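PDB 6T5K: Zn-dependent hydrolase, glyoxylase from Echinicola vietnamensis, which probably hydrolyses beta-lactams to substituted beta-amino acids, acting as a class B metallo-beta-lactamase that uses zinc as its cofactor. Local coordinates for residues 181-186 and 204-209; 185-190 and 228-233; 70-75 and 107-112; 99-104 and 132-137. One frame throughout, in Å; residues are numbered along the deposited sequence. Where two conformers were deposited one is given.

Interaction 1 of 4, residues 181-186 and 204-209; sequences GCLIKA and VTVNKI. With ZN (zinc ion), chain H.
Leu-183 and Ile-209 meet tip to tip in the tightest part of this contact, the CD2 methyl of Leu-183 lying 3.6 Å from CD1 of Ile-209. Leu-183 reaches the helix because its CG stands anti to its own backbone N (chi1 179°), which throws both methyls away from the loop. The same CD2 rests 4.0 Å from CG2 of Thr-205, one turn earlier on the helix, so the leucine end is pinched between two residues of one helical face. Beside it, CD1 of Ile-184 slants across Val-206 and sits 3.9 Å from its CG2 methyl, with CG1 slightly farther off.

Packing slackens away from these points: CG of Leu-183 comes no closer than 4.2 Å to CG2 of Val-206. Val-204 and Lys-208 take the solvent side, the lysine's NZ bonding to Phe-159 O, and Asn-207 turns to Glu-236. Thr-205 divides its two branches, its methyl going to the leucine while OG1 bonds to the backbone oxygens of Glu-161 and Ala-201.

The loop residues sit on a type I turn from Gly-181 to Ile-184, which follows strand 177-181 and is closed by a bond of 3.1 Å from Ile-184 N to Gly-181 O. Within that turn Cys-182 points the other way and binds a zinc ion through SG at 2.1 Å, a site completed by Asp-104, His-223 and two waters. No hydrogen bond joins 181-186 to 204-209, but Leu-183 O accepts from Trp-202 NE1, earlier on the same helix; apolar fit and that polar tie together therefore set the backbone beside the cysteine.

Interaction 2 of 4, residues 185-190 and 228-233; sequences KANGAG and DKTLLH
Leu-231, near the start of helix 230-239, lies against the backbone of Lys-185, Ala-186 and Asn-187. CB begins 3.7 Å from the carbonyl oxygen of Lys-185. CG comes nearer to that oxygen, at 3.5 Å, and also faces Asn-187 N at 3.9 Å. At the fork the branches part: CD1 continues toward Asn-187, 4.1 Å from its N, whereas CD2 stays near Lys-185 O while also lying 4.0 Å from CA of Ala-186.

The backbone that receives this side chain runs into a type II beta turn from Ala-186 to Ala-189, with Gly-188 supplying the residue of positive phi. Farther out, Thr-230 slants over the amide of Asn-187. Its CG2, anti to the backbone N, is almost equidistant from the three amide atoms, the nearest being OD1 at 3.7 Å. The other branch of Thr-230 turns back to Asp-228, where OG1 donates to OD1 over 2.6 Å on the syn lone pair. The same OD1 takes Thr-230 N on its anti lone pair at 2.9 Å, a nearly straight capping bond (163°). Lys-185 is tied by its backbone N to Thr-235 of the helix, and its NZ bonds to the carbonyl of Lys-191.

Interaction 3 of 4, residues 70-75 and 107-112; sequences FDTPST and GGLEAF. With EDO (1,2-ethanediol), chain F.
Thr-72 OG1 receives the backbone N-H of Gly-108 over 3.0 Å in a nearly straight bond (163°). The hydroxyl donates in turn to the carbonyl oxygen of its own neighbour, Pro-73 O, at 2.8 Å, approaching from a direction tilted out of the carbonyl plane. With chi1 at 68° OG1 is wedged between the backbone N and carbonyl carbon, which sends the CG2 methyl toward the new helix. There CG2 lies 3.7 Å from CE1 of Phe-112 and 3.9 Å from CD2 of Leu-109.

At the two glycines the backbones close in: Ser-74 O is 3.4 Å from CA of Gly-107, a CA-H...O contact. Residues 71-75 form the loop that follows strand 66-70 and opens a beta-alpha-beta crossover, through helix 76-88, to the parallel strand 92-98 of the metallo-beta-lactamase sandwich. Next outward, Thr-75 occupies the N-cap of helix 76-88, its OG1 bonded to Glu-78 N. The Phe-112 ring has Gly-108 O at its edge, in plane, and its outer neighbours include Thr-79 and Val-96. At the surface Glu-110 OE1 accepts a 2.6 Å bond from O2 of a 1,2-ethanediol, probably a crystallisation additive.

Interaction 4 of 4, residues 99-104 and 132-137; sequences THFHLD and HDFPQP. With ZN (zinc ion), chain G; ZN (zinc ion), chain H; EDO (1,2-ethanediol), chain F.
Water 1 is gripped by both zinc ions and by Asp-104, at the metal end of a segment whose other side, Phe-101 and Leu-103, packs on His-132 and Phe-134. It lies 1.9 Å from the zinc ion bound by His-100 and His-102, and donates to Asp-104 OD1 over 2.6 Å. Asp-104 OD2 binds the second zinc ion at 2.3 Å, so one carboxylate holds metal and water together.

Away from the metals, CE2 of Phe-101 stands over the centre of the His-132 ring, 3.3 Å from its CE1. The two ring planes are inclined at 35°, an oblique pairing. Phe-134 is sandwiched: CB of His-132 covers one face, and over the opposite face Leu-103 CD2 makes a CH-pi contact 4.0 Å from the ring centroid. At the edge of the same ring Phe-134 CD2 comes 3.1 Å from Phe-101 O, a carbonyl that this contact buries without a hydrogen-bond partner. His-132 ND1 bonds to the carbonyl of Leu-128, while His-102 NE2 is held by Asp-196.

His-163 completes the first zinc site, and Cys-182 and His-223 the second. The spacing His-100, His-102, Asp-104 is the HXHXD signature of the metallo-beta-lactamase superfamily, here with two zinc ions bridged by a water.

How the interactions relate
The dinuclear zinc centre is where interactions 1 and 4 converge: Cys-182 SG and Asp-104 OD2 lie 3.4 Å from each other on the same metal, although the two contacts are centred about 19 Å apart. Interaction 2 extends interaction 1 outward, sharing Lys-185 and Ala-186, with Ile-184 CD1 packed 3.6 Å from Leu-232 CD2. Interactions 3 and 4 form the other pair, with centres about 9 Å apart. Asp-71 OD1 and Thr-99 OG1 form a hydrogen bond of 2.8 Å, and one ethanediol bonds to both Glu-110 and Gln-136. Interactions 2 and 3, centred about 25 Å apart, do not touch.

Interaction 1 of 4, residues 181-186 and 204-209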
loop_
_atom_site.group_PDB
_atom_site.type_symbol
_atom_site.label_atom_id
_atom_site.label_comp_id
_atom_site.label_asym_id
_atom_site.label_seq_id
_atom_site.Cartn_x
_atom_site.Cartn_y
_atom_site.Cartn_z
ATOM N N GLY A 181 2.291 -2.761 2.868
ATOM C CA GLY A 181 0.915 -2.805 3.323
ATOM C C GLY A 181 0.847 -3.403 4.716
ATOM O O GLY A 181 1.838 -3.417 5.451
ATOM N N CYS A 182 -0.342 -3.922 5.063
ATOM C CA CYS A 182 -0.547 -4.316 6.449
ATOM C C CYS A 182 0.141 -5.618 6.798
ATOM O O CYS A 182 0.130 -6.006 7.971
ATOM C CB CYS A 182 -2.003 -4.344 6.800
ATOM S SG CYS A 182 -2.761 -2.752 6.426
ATOM N N LEU A 183 0.723 -6.294 5.799
ATOM C CA LEU A 183 1.564 -7.461 6.038
ATOM C C LEU A 183 2.855 -7.089 6.735
ATOM O O LEU A 183 3.456 -7.949 7.390
ATOM C CB LEU A 183 1.900 -8.080 4.677
ATOM C CG LEU A 183 2.782 -9.308 4.545
ATOM C CD1 LEU A 183 2.150 -10.483 5.204
ATOM C CD2 LEU A 183 3.023 -9.514 3.053
ATOM N N ILE A 184 3.318 -5.847 6.580
ATOM C CA ILE A 184 4.552 -5.391 7.199
ATOM C C ILE A 184 4.223 -4.403 8.305
ATOM O O ILE A 184 3.450 -3.461 8.088
ATOM C CB ILE A 184 5.523 -4.779 6.180
ATOM C CG1 ILE A 184 5.841 -5.793 5.059
ATOM C CG2 ILE A 184 6.783 -4.249 6.897
ATOM C CD1 ILE A 184 6.369 -7.122 5.560
ATOM N N LYS A 185 4.800 -4.636 9.488
ATOM C CA LYS A 185 4.645 -3.771 10.647
ATOM C C LYS A 185 5.761 -2.744 10.747
ATOM O O LYS A 185 6.900 -2.988 10.345
ATOM C CB LYS A 185 4.626 -4.577 11.943
ATOM C CG LYS A 185 3.538 -5.612 11.969
ATOM C CD LYS A 185 2.173 -4.989 11.777
ATOM C CE LYS A 185 1.054 -6.015 12.066
ATOM N NZ LYS A 185 -0.276 -5.446 11.915
ATOM N N ALA A 186 5.409 -1.565 11.264
ATOM C CA ALA A 186 6.420 -0.592 11.648
ATOM C C ALA A 186 7.320 -1.175 12.726
ATOM O O ALA A 186 6.905 -2.031 13.511
ATOM C CB ALA A 186 5.753 0.682 12.168
ATOM N N VAL A 204 6.703 -16.869 7.252
ATOM C CA VAL A 204 7.193 -17.525 6.044
ATOM C C VAL A 204 7.064 -16.584 4.854
ATOM O O VAL A 204 7.989 -16.441 4.051
ATOM C CB VAL A 204 6.423 -18.840 5.812
ATOM C CG1 VAL A 204 6.830 -19.525 4.500
ATOM C CG2 VAL A 204 6.626 -19.789 6.989
ATOM N N THR A 205 5.888 -15.967 4.699
ATOM C CA THR A 205 5.673 -14.979 3.647
ATOM C C THR A 205 6.665 -13.834 3.734
ATOM O O THR A 205 7.257 -13.437 2.724
ATOM C CB THR A 205 4.244 -14.473 3.791
ATOM O OG1 THR A 205 3.368 -15.596 3.620
ATOM C CG2 THR A 205 3.944 -13.369 2.783
ATOM N N VAL A 206 6.872 -13.297 4.943
ATOM C CA VAL A 206 7.783 -12.166 5.064
ATOM C C VAL A 206 9.217 -12.570 4.743
ATOM O O VAL A 206 9.971 -11.793 4.152
ATOM C CB VAL A 206 7.625 -11.452 6.415
ATOM C CG1 VAL A 206 8.667 -10.354 6.564
ATOM C CG2 VAL A 206 6.210 -10.878 6.468
ATOM N N ASN A 207 9.643 -13.761 5.147
ATOM C CA ASN A 207 10.988 -14.155 4.798
ATOM C C ASN A 207 11.140 -14.286 3.283
ATOM O O ASN A 207 12.226 -13.995 2.743
ATOM C CB ASN A 207 11.378 -15.467 5.473
ATOM C CG ASN A 207 12.875 -15.746 5.357
ATOM O OD1 ASN A 207 13.328 -16.433 4.447
ATOM N ND2 ASN A 207 13.656 -15.127 6.230
ATOM N N LYS A 208 10.076 -14.719 2.581
ATOM C CA LYS A 208 10.175 -14.800 1.127
ATOM C C LYS A 208 10.422 -13.411 0.557
ATOM O O LYS A 208 11.203 -13.231 -0.388
ATOM C CB LYS A 208 8.958 -15.410 0.465
ATOM C CG LYS A 208 8.809 -16.862 0.787
ATOM C CD LYS A 208 7.492 -17.384 0.339
ATOM C CE LYS A 208 7.349 -17.222 -1.113
ATOM N NZ LYS A 208 5.927 -17.439 -1.575
ATOM N N ILE A 209 9.765 -12.393 1.145
ATOM C CA ILE A 209 9.926 -11.000 0.705
ATOM C C ILE A 209 11.350 -10.518 0.954
ATOM O O ILE A 209 11.991 -9.936 0.078
ATOM C CB ILE A 209 8.903 -10.091 1.419
ATOM C CG1 ILE A 209 7.477 -10.468 0.956
ATOM C CG2 ILE A 209 9.153 -8.604 1.118
ATOM C CD1 ILE A 209 6.382 -9.886 1.784
HETATM ZN ZN ZN H . -4.301 -2.317 7.786
HETATM O O HOH W 1 -6.143 -3.340 7.500
HETATM O O HOH W 2 -3.545 -3.604 9.532
#

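Interaction 2 of 4, residues 185-190 and 228-233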
loop_
_atom_site.group_PDB
_atom_site.type_symbol
_atom_site.label_atom_id
_atom_site.label_comp_id
_atom_site.label_asym_id
_atom_site.label_seq_id
_atom_site.Cartn_x
_atom_site.Cartn_y
_atom_site.Cartn_z
ATOM N N LYS A 185 4.800 -4.636 9.488
ATOM C CA LYS A 185 4.645 -3.771 10.647
ATOM C C LYS A 185 5.761 -2.744 10.747
ATOM O O LYS A 185 6.900 -2.988 10.345
ATOM C CB LYS A 185 4.626 -4.577 11.943
ATOM C CG LYS A 185 3.538 -5.612 11.969
ATOM C CD LYS A 185 2.173 -4.989 11.777
ATOM C CE LYS A 185 1.054 -6.015 12.066
ATOM N NZ LYS A 185 -0.276 -5.446 11.915
ATOM N N ALA A 186 5.409 -1.565 11.264
ATOM C CA ALA A 186 6.420 -0.592 11.648
ATOM C C ALA A 186 7.320 -1.175 12.726
ATOM O O ALA A 186 6.905 -2.031 13.511
ATOM C CB ALA A 186 5.753 0.682 12.168
ATOM N N ASN A 187 8.557 -0.676 12.778
ATOM C CA ASN A 187 9.508 -1.142 13.776
ATOM C C ASN A 187 8.938 -0.914 15.179
ATOM O O ASN A 187 8.502 0.188 15.521
ATOM C CB ASN A 187 10.850 -0.421 13.617
ATOM C CG ASN A 187 11.990 -1.146 14.312
ATOM O OD1 ASN A 187 11.945 -2.363 14.522
ATOM N ND2 ASN A 187 13.022 -0.399 14.659
ATOM N N GLY A 188 8.925 -1.970 15.990
ATOM C CA GLY A 188 8.425 -1.894 17.340
ATOM C C GLY A 188 6.913 -1.932 17.468
ATOM O O GLY A 188 6.409 -1.873 18.602
ATOM N N ALA A 189 6.172 -2.045 16.363
ATOM C CA ALA A 189 4.723 -2.000 16.451
ATOM C C ALA A 189 4.159 -3.339 16.914
ATOM O O ALA A 189 4.815 -4.385 16.856
ATOM C CB ALA A 189 4.100 -1.661 15.105
ATOM N N GLY A 190 2.921 -3.287 17.386
ATOM C CA GLY A 190 2.220 -4.481 17.793
ATOM C C GLY A 190 1.714 -5.292 16.611
ATOM O O GLY A 190 1.851 -4.915 15.447
ATOM N N ASP A 228 13.640 1.170 6.936
ATOM C CA ASP A 228 14.461 0.393 6.016
ATOM C C ASP A 228 14.156 -1.099 6.163
ATOM O O ASP A 228 13.091 -1.477 6.666
ATOM C CB ASP A 228 15.923 0.790 6.219
ATOM C CG ASP A 228 16.389 0.621 7.638
ATOM O OD1 ASP A 228 16.262 -0.521 8.141
ATOM O OD2 ASP A 228 16.840 1.637 8.263
ATOM N N LYS A 229 15.088 -1.954 5.688
ATOM C CA LYS A 229 14.881 -3.396 5.737
ATOM C C LYS A 229 14.593 -3.882 7.150
ATOM O O LYS A 229 14.008 -4.954 7.313
ATOM C CB LYS A 229 16.127 -4.138 5.229
ATOM C CG LYS A 229 16.197 -4.369 3.759
ATOM C CD LYS A 229 17.470 -5.120 3.382
ATOM C CE LYS A 229 18.683 -4.240 3.256
ATOM N NZ LYS A 229 19.356 -3.841 4.506
ATOM N N THR A 230 14.973 -3.118 8.176
ATOM C CA THR A 230 14.647 -3.471 9.555
ATOM C C THR A 230 13.192 -3.909 9.685
ATOM O O THR A 230 12.876 -4.828 10.441
ATOM C CB THR A 230 14.883 -2.245 10.442
ATOM O OG1 THR A 230 16.266 -1.880 10.405
ATOM C CG2 THR A 230 14.496 -2.504 11.870
ATOM N N LEU A 231 12.278 -3.220 9.002
ATOM C CA LEU A 231 10.861 -3.522 9.194
ATOM C C LEU A 231 10.524 -4.947 8.804
ATOM O O LEU A 231 9.646 -5.571 9.421
ATOM C CB LEU A 231 9.984 -2.571 8.394
ATOM C CG LEU A 231 9.639 -1.258 9.107
ATOM C CD1 LEU A 231 10.897 -0.469 9.362
ATOM C CD2 LEU A 231 8.690 -0.399 8.314
ATOM N N LEU A 232 11.185 -5.468 7.766
ATOM C CA LEU A 232 10.937 -6.841 7.351
ATOM C C LEU A 232 11.411 -7.811 8.412
ATOM O O LEU A 232 10.699 -8.753 8.751
ATOM C CB LEU A 232 11.645 -7.146 6.040
ATOM C CG LEU A 232 11.216 -6.303 4.842
ATOM C CD1 LEU A 232 11.957 -6.773 3.554
ATOM C CD2 LEU A 232 9.697 -6.298 4.622
ATOM N N HIS A 233 12.604 -7.585 8.935
ATOM C CA HIS A 233 13.144 -8.455 9.971
ATOM C C HIS A 233 12.341 -8.353 11.251
ATOM O O HIS A 233 12.074 -9.373 11.900
ATOM C CB HIS A 233 14.601 -8.106 10.189
ATOM C CG HIS A 233 15.431 -8.268 8.963
ATOM N ND1 HIS A 233 16.492 -7.441 8.661
ATOM C CD2 HIS A 233 15.330 -9.145 7.936
ATOM C CE1 HIS A 233 17.032 -7.834 7.517
ATOM N NE2 HIS A 233 16.330 -8.852 7.049
#

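Interaction 3 of 4, residues 70-75 and 107-112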
loop_
_atom_site.group_PDB
_atom_site.type_symbol
_atom_site.label_atom_id
_atom_site.label_comp_id
_atom_site.label_asym_id
_atom_site.label_seq_id
_atom_site.Cartn_x
_atom_site.Cartn_y
_atom_site.Cartn_z
ATOM N N PHE A 70 -1.042 2.862 -4.544
ATOM C CA PHE A 70 -1.228 1.645 -3.767
ATOM C C PHE A 70 -2.043 2.005 -2.546
ATOM O O PHE A 70 -1.600 2.817 -1.726
ATOM C CB PHE A 70 0.110 1.053 -3.328
ATOM C CG PHE A 70 0.833 0.355 -4.440
ATOM C CD1 PHE A 70 1.504 1.081 -5.401
ATOM C CD2 PHE A 70 0.802 -1.043 -4.556
ATOM C CE1 PHE A 70 2.136 0.444 -6.432
ATOM C CE2 PHE A 70 1.411 -1.652 -5.601
ATOM C CZ PHE A 70 2.111 -0.909 -6.518
ATOM N N ASP A 71 -3.221 1.394 -2.451
ATOM C CA ASP A 71 -4.234 1.580 -1.418
ATOM C C ASP A 71 -4.942 2.921 -1.552
ATOM O O ASP A 71 -4.336 3.950 -1.892
ATOM C CB ASP A 71 -3.688 1.424 -0.005
ATOM C CG ASP A 71 -3.424 -0.021 0.375
ATOM O OD1 ASP A 71 -3.571 -0.924 -0.474
ATOM O OD2 ASP A 71 -3.042 -0.242 1.547
ATOM N N THR A 72 -6.216 2.893 -1.298
ATOM C CA THR A 72 -6.951 4.128 -1.106
ATOM C C THR A 72 -6.962 4.477 0.377
ATOM O O THR A 72 -6.829 3.591 1.229
ATOM C CB THR A 72 -8.403 3.988 -1.565
ATOM O OG1 THR A 72 -9.121 3.085 -0.714
ATOM C CG2 THR A 72 -8.482 3.467 -2.978
ATOM N N PRO A 73 -7.103 5.753 0.712
ATOM C CA PRO A 73 -7.602 6.094 2.047
ATOM C C PRO A 73 -8.897 5.343 2.351
ATOM O O PRO A 73 -9.557 4.840 1.438
ATOM C CB PRO A 73 -7.812 7.609 1.971
ATOM C CG PRO A 73 -6.844 8.071 0.878
ATOM C CD PRO A 73 -6.876 6.939 -0.129
ATOM N N SER A 74 -9.280 5.236 3.623
ATOM C CA SER A 74 -10.464 4.445 3.969
ATOM C C SER A 74 -11.745 5.037 3.402
ATOM O O SER A 74 -12.705 4.304 3.114
ATOM C CB SER A 74 -10.618 4.371 5.492
ATOM O OG SER A 74 -9.623 3.534 6.057
ATOM N N THR A 75 -11.813 6.350 3.292
ATOM C CA THR A 75 -13.080 6.960 2.956
ATOM C C THR A 75 -13.034 7.532 1.549
ATOM O O THR A 75 -11.968 7.851 1.010
ATOM C CB THR A 75 -13.466 8.080 3.919
ATOM O OG1 THR A 75 -12.708 9.213 3.567
ATOM C CG2 THR A 75 -13.214 7.731 5.384
ATOM N N GLY A 107 -11.518 1.195 0.395
ATOM C CA GLY A 107 -12.743 1.901 0.703
ATOM C C GLY A 107 -13.063 3.012 -0.278
ATOM O O GLY A 107 -14.231 3.351 -0.480
ATOM N N GLY A 108 -12.047 3.579 -0.909
ATOM C CA GLY A 108 -12.253 4.672 -1.838
ATOM C C GLY A 108 -12.162 4.338 -3.310
ATOM O O GLY A 108 -12.006 5.242 -4.136
ATOM N N LEU A 109 -12.326 3.074 -3.687
ATOM C CA LEU A 109 -12.115 2.732 -5.088
ATOM C C LEU A 109 -13.083 3.450 -6.031
ATOM O O LEU A 109 -12.731 3.710 -7.190
ATOM C CB LEU A 109 -12.240 1.235 -5.300
ATOM C CG LEU A 109 -11.021 0.417 -4.896
ATOM C CD1 LEU A 109 -11.330 -1.028 -5.202
ATOM C CD2 LEU A 109 -9.762 0.859 -5.614
ATOM N N GLU A 110 -14.308 3.750 -5.589
ATOM C CA GLU A 110 -15.250 4.348 -6.533
ATOM C C GLU A 110 -14.755 5.706 -7.033
ATOM O O GLU A 110 -15.065 6.100 -8.167
ATOM C CB GLU A 110 -16.652 4.464 -5.929
ATOM C CG GLU A 110 -17.582 5.410 -6.687
ATOM C CD GLU A 110 -17.882 4.993 -8.142
ATOM O OE1 GLU A 110 -17.624 3.834 -8.541
ATOM O OE2 GLU A 110 -18.408 5.844 -8.889
ATOM N N ALA A 111 -13.978 6.430 -6.221
ATOM C CA ALA A 111 -13.406 7.683 -6.686
ATOM C C ALA A 111 -12.465 7.458 -7.866
ATOM O O ALA A 111 -12.365 8.299 -8.760
ATOM C CB ALA A 111 -12.688 8.393 -5.540
ATOM N N PHE A 112 -11.733 6.347 -7.862
ATOM C CA PHE A 112 -10.889 6.022 -9.002
ATOM C C PHE A 112 -11.736 5.581 -10.182
ATOM O O PHE A 112 -11.528 6.033 -11.317
ATOM C CB PHE A 112 -9.900 4.928 -8.612
ATOM C CG PHE A 112 -8.755 5.421 -7.791
ATOM C CD1 PHE A 112 -8.857 5.532 -6.414
ATOM C CD2 PHE A 112 -7.568 5.791 -8.393
ATOM C CE1 PHE A 112 -7.792 5.986 -5.660
ATOM C CE2 PHE A 112 -6.516 6.251 -7.640
ATOM C CZ PHE A 112 -6.637 6.347 -6.271
HETATM C C1 EDO F . -17.759 -0.341 -6.089
HETATM O O1 EDO F . -17.518 -1.740 -6.419
HETATM C C2 EDO F . -16.722 0.677 -6.630
HETATM O O2 EDO F . -17.069 1.402 -7.869
#

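Interaction 4 of 4, residues 99-104 and 132-137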
loop_
_atom_site.group_PDB
_atom_site.type_symbol
_atom_site.label_atom_id
_atom_site.label_comp_id
_atom_site.label_asym_id
_atom_site.label_seq_id
_atom_site.Cartn_x
_atom_site.Cartn_y
_atom_site.Cartn_z
ATOM N N THR A 99 -4.130 -3.502 -1.894
ATOM C CA THR A 99 -3.185 -4.533 -1.481
ATOM C C THR A 99 -3.789 -5.633 -0.609
ATOM O O THR A 99 -3.097 -6.627 -0.344
ATOM C CB THR A 99 -1.919 -3.929 -0.849
ATOM O OG1 THR A 99 -2.222 -3.211 0.337
ATOM C CG2 THR A 99 -1.170 -3.051 -1.856
ATOM N N HIS A 100 -5.013 -5.477 -0.134
ATOM C CA HIS A 100 -5.833 -6.585 0.356
ATOM C C HIS A 100 -7.267 -6.079 0.412
ATOM O O HIS A 100 -7.555 -4.941 0.026
ATOM C CB HIS A 100 -5.368 -7.241 1.673
ATOM C CG HIS A 100 -5.343 -6.339 2.868
ATOM N ND1 HIS A 100 -4.298 -5.484 3.135
ATOM C CD2 HIS A 100 -6.196 -6.221 3.914
ATOM C CE1 HIS A 100 -4.539 -4.832 4.262
ATOM N NE2 HIS A 100 -5.675 -5.270 4.760
ATOM N N PHE A 101 -8.173 -6.927 0.868
ATOM C CA PHE A 101 -9.599 -6.619 0.735
ATOM C C PHE A 101 -10.166 -5.674 1.792
ATOM O O PHE A 101 -11.338 -5.304 1.687
ATOM C CB PHE A 101 -10.431 -7.910 0.711
ATOM C CG PHE A 101 -10.633 -8.553 2.060
ATOM C CD1 PHE A 101 -9.702 -9.472 2.558
ATOM C CD2 PHE A 101 -11.775 -8.275 2.813
ATOM C CE1 PHE A 101 -9.901 -10.076 3.781
ATOM C CE2 PHE A 101 -11.985 -8.908 4.045
ATOM C CZ PHE A 101 -11.034 -9.791 4.533
ATOM N N HIS A 102 -9.393 -5.265 2.795
ATOM C CA HIS A 102 -9.943 -4.434 3.862
ATOM C C HIS A 102 -10.167 -2.982 3.398
ATOM O O HIS A 102 -9.647 -2.527 2.386
ATOM C CB HIS A 102 -9.005 -4.419 5.060
ATOM C CG HIS A 102 -8.999 -5.679 5.857
ATOM N ND1 HIS A 102 -7.961 -6.009 6.706
ATOM C CD2 HIS A 102 -9.910 -6.674 5.969
ATOM C CE1 HIS A 102 -8.236 -7.151 7.304
ATOM N NE2 HIS A 102 -9.409 -7.578 6.871
ATOM N N LEU A 103 -10.910 -2.225 4.205
ATOM C CA LEU A 103 -11.324 -0.872 3.800
ATOM C C LEU A 103 -10.180 0.143 3.775
ATOM O O LEU A 103 -10.270 1.131 3.034
ATOM C CB LEU A 103 -12.498 -0.408 4.664
ATOM C CG LEU A 103 -13.805 -1.165 4.387
ATOM C CD1 LEU A 103 -14.819 -0.777 5.447
ATOM C CD2 LEU A 103 -14.367 -0.847 3.000
ATOM N N ASP A 104 -9.103 -0.078 4.522
ATOM C CA ASP A 104 -7.942 0.811 4.433
ATOM C C ASP A 104 -7.063 0.498 3.224
ATOM O O ASP A 104 -5.936 1.013 3.121
ATOM C CB ASP A 104 -7.116 0.815 5.739
ATOM C CG ASP A 104 -6.628 -0.573 6.177
ATOM O OD1 ASP A 104 -7.423 -1.545 6.073
ATOM O OD2 ASP A 104 -5.447 -0.673 6.674
ATOM N N HIS A 132 -17.665 -9.419 1.242
ATOM C CA HIS A 132 -17.822 -8.464 2.338
ATOM C C HIS A 132 -18.663 -7.252 1.969
ATOM O O HIS A 132 -18.873 -6.382 2.825
ATOM C CB HIS A 132 -16.449 -8.010 2.845
ATOM C CG HIS A 132 -15.746 -9.063 3.636
ATOM N ND1 HIS A 132 -15.065 -10.113 3.047
ATOM C CD2 HIS A 132 -15.667 -9.267 4.973
ATOM C CE1 HIS A 132 -14.593 -10.912 3.993
ATOM N NE2 HIS A 132 -14.919 -10.404 5.166
ATOM N N ASP A 133 -19.144 -7.174 0.730
ATOM C CA ASP A 133 -19.897 -6.013 0.253
ATOM C C ASP A 133 -19.060 -4.735 0.349
ATOM O O ASP A 133 -19.561 -3.661 0.678
ATOM C CB ASP A 133 -21.247 -5.878 0.966
ATOM C CG ASP A 133 -22.172 -4.917 0.269
ATOM O OD1 ASP A 133 -22.158 -4.881 -0.988
ATOM O OD2 ASP A 133 -22.911 -4.198 0.988
ATOM N N PHE A 134 -17.771 -4.848 0.033
ATOM C CA PHE A 134 -16.867 -3.714 -0.061
ATOM C C PHE A 134 -16.670 -3.333 -1.526
ATOM O O PHE A 134 -16.941 -4.130 -2.435
ATOM C CB PHE A 134 -15.480 -4.079 0.508
ATOM C CG PHE A 134 -15.447 -4.367 1.982
ATOM C CD1 PHE A 134 -16.480 -4.007 2.821
ATOM C CD2 PHE A 134 -14.336 -5.017 2.536
ATOM C CE1 PHE A 134 -16.406 -4.291 4.173
ATOM C CE2 PHE A 134 -14.271 -5.307 3.885
ATOM C CZ PHE A 134 -15.310 -4.936 4.711
ATOM N N PRO A 135 -16.204 -2.112 -1.800
ATOM C CA PRO A 135 -15.867 -1.740 -3.184
ATOM C C PRO A 135 -14.950 -2.768 -3.823
ATOM O O PRO A 135 -14.022 -3.279 -3.196
ATOM C CB PRO A 135 -15.182 -0.380 -3.033
ATOM C CG PRO A 135 -15.764 0.142 -1.708
ATOM C CD PRO A 135 -15.824 -1.064 -0.843
ATOM N N GLN A 136 -15.245 -3.113 -5.072
ATOM C CA GLN A 136 -14.561 -4.242 -5.695
ATOM C C GLN A 136 -13.501 -3.777 -6.677
ATOM O O GLN A 136 -13.813 -3.049 -7.630
ATOM C CB GLN A 136 -15.578 -5.115 -6.419
ATOM C CG GLN A 136 -16.415 -5.999 -5.497
ATOM C CD GLN A 136 -17.417 -6.803 -6.289
ATOM O OE1 GLN A 136 -17.066 -7.444 -7.287
ATOM N NE2 GLN A 136 -18.676 -6.765 -5.865
ATOM N N PRO A 137 -12.259 -4.223 -6.536
ATOM C CA PRO A 137 -11.278 -3.993 -7.601
ATOM C C PRO A 137 -11.757 -4.621 -8.902
ATOM O O PRO A 137 -12.440 -5.647 -8.916
ATOM C CB PRO A 137 -10.007 -4.674 -7.069
ATOM C CG PRO A 137 -10.218 -4.757 -5.584
ATOM C CD PRO A 137 -11.693 -5.021 -5.445
HETATM ZN ZN ZN G . -6.146 -5.086 6.755
HETATM ZN ZN ZN H . -4.301 -2.317 7.786
HETATM C C1 EDO F . -17.759 -0.341 -6.089
HETATM O O1 EDO F . -17.518 -1.740 -6.419
HETATM C C2 EDO F . -16.722 0.677 -6.630
HETATM O O2 EDO F . -17.069 1.402 -7.869
HETATM O O HOH W 1 -6.143 -3.340 7.500
HETATM O O HOH W 2 -3.545 -3.604 9.532
#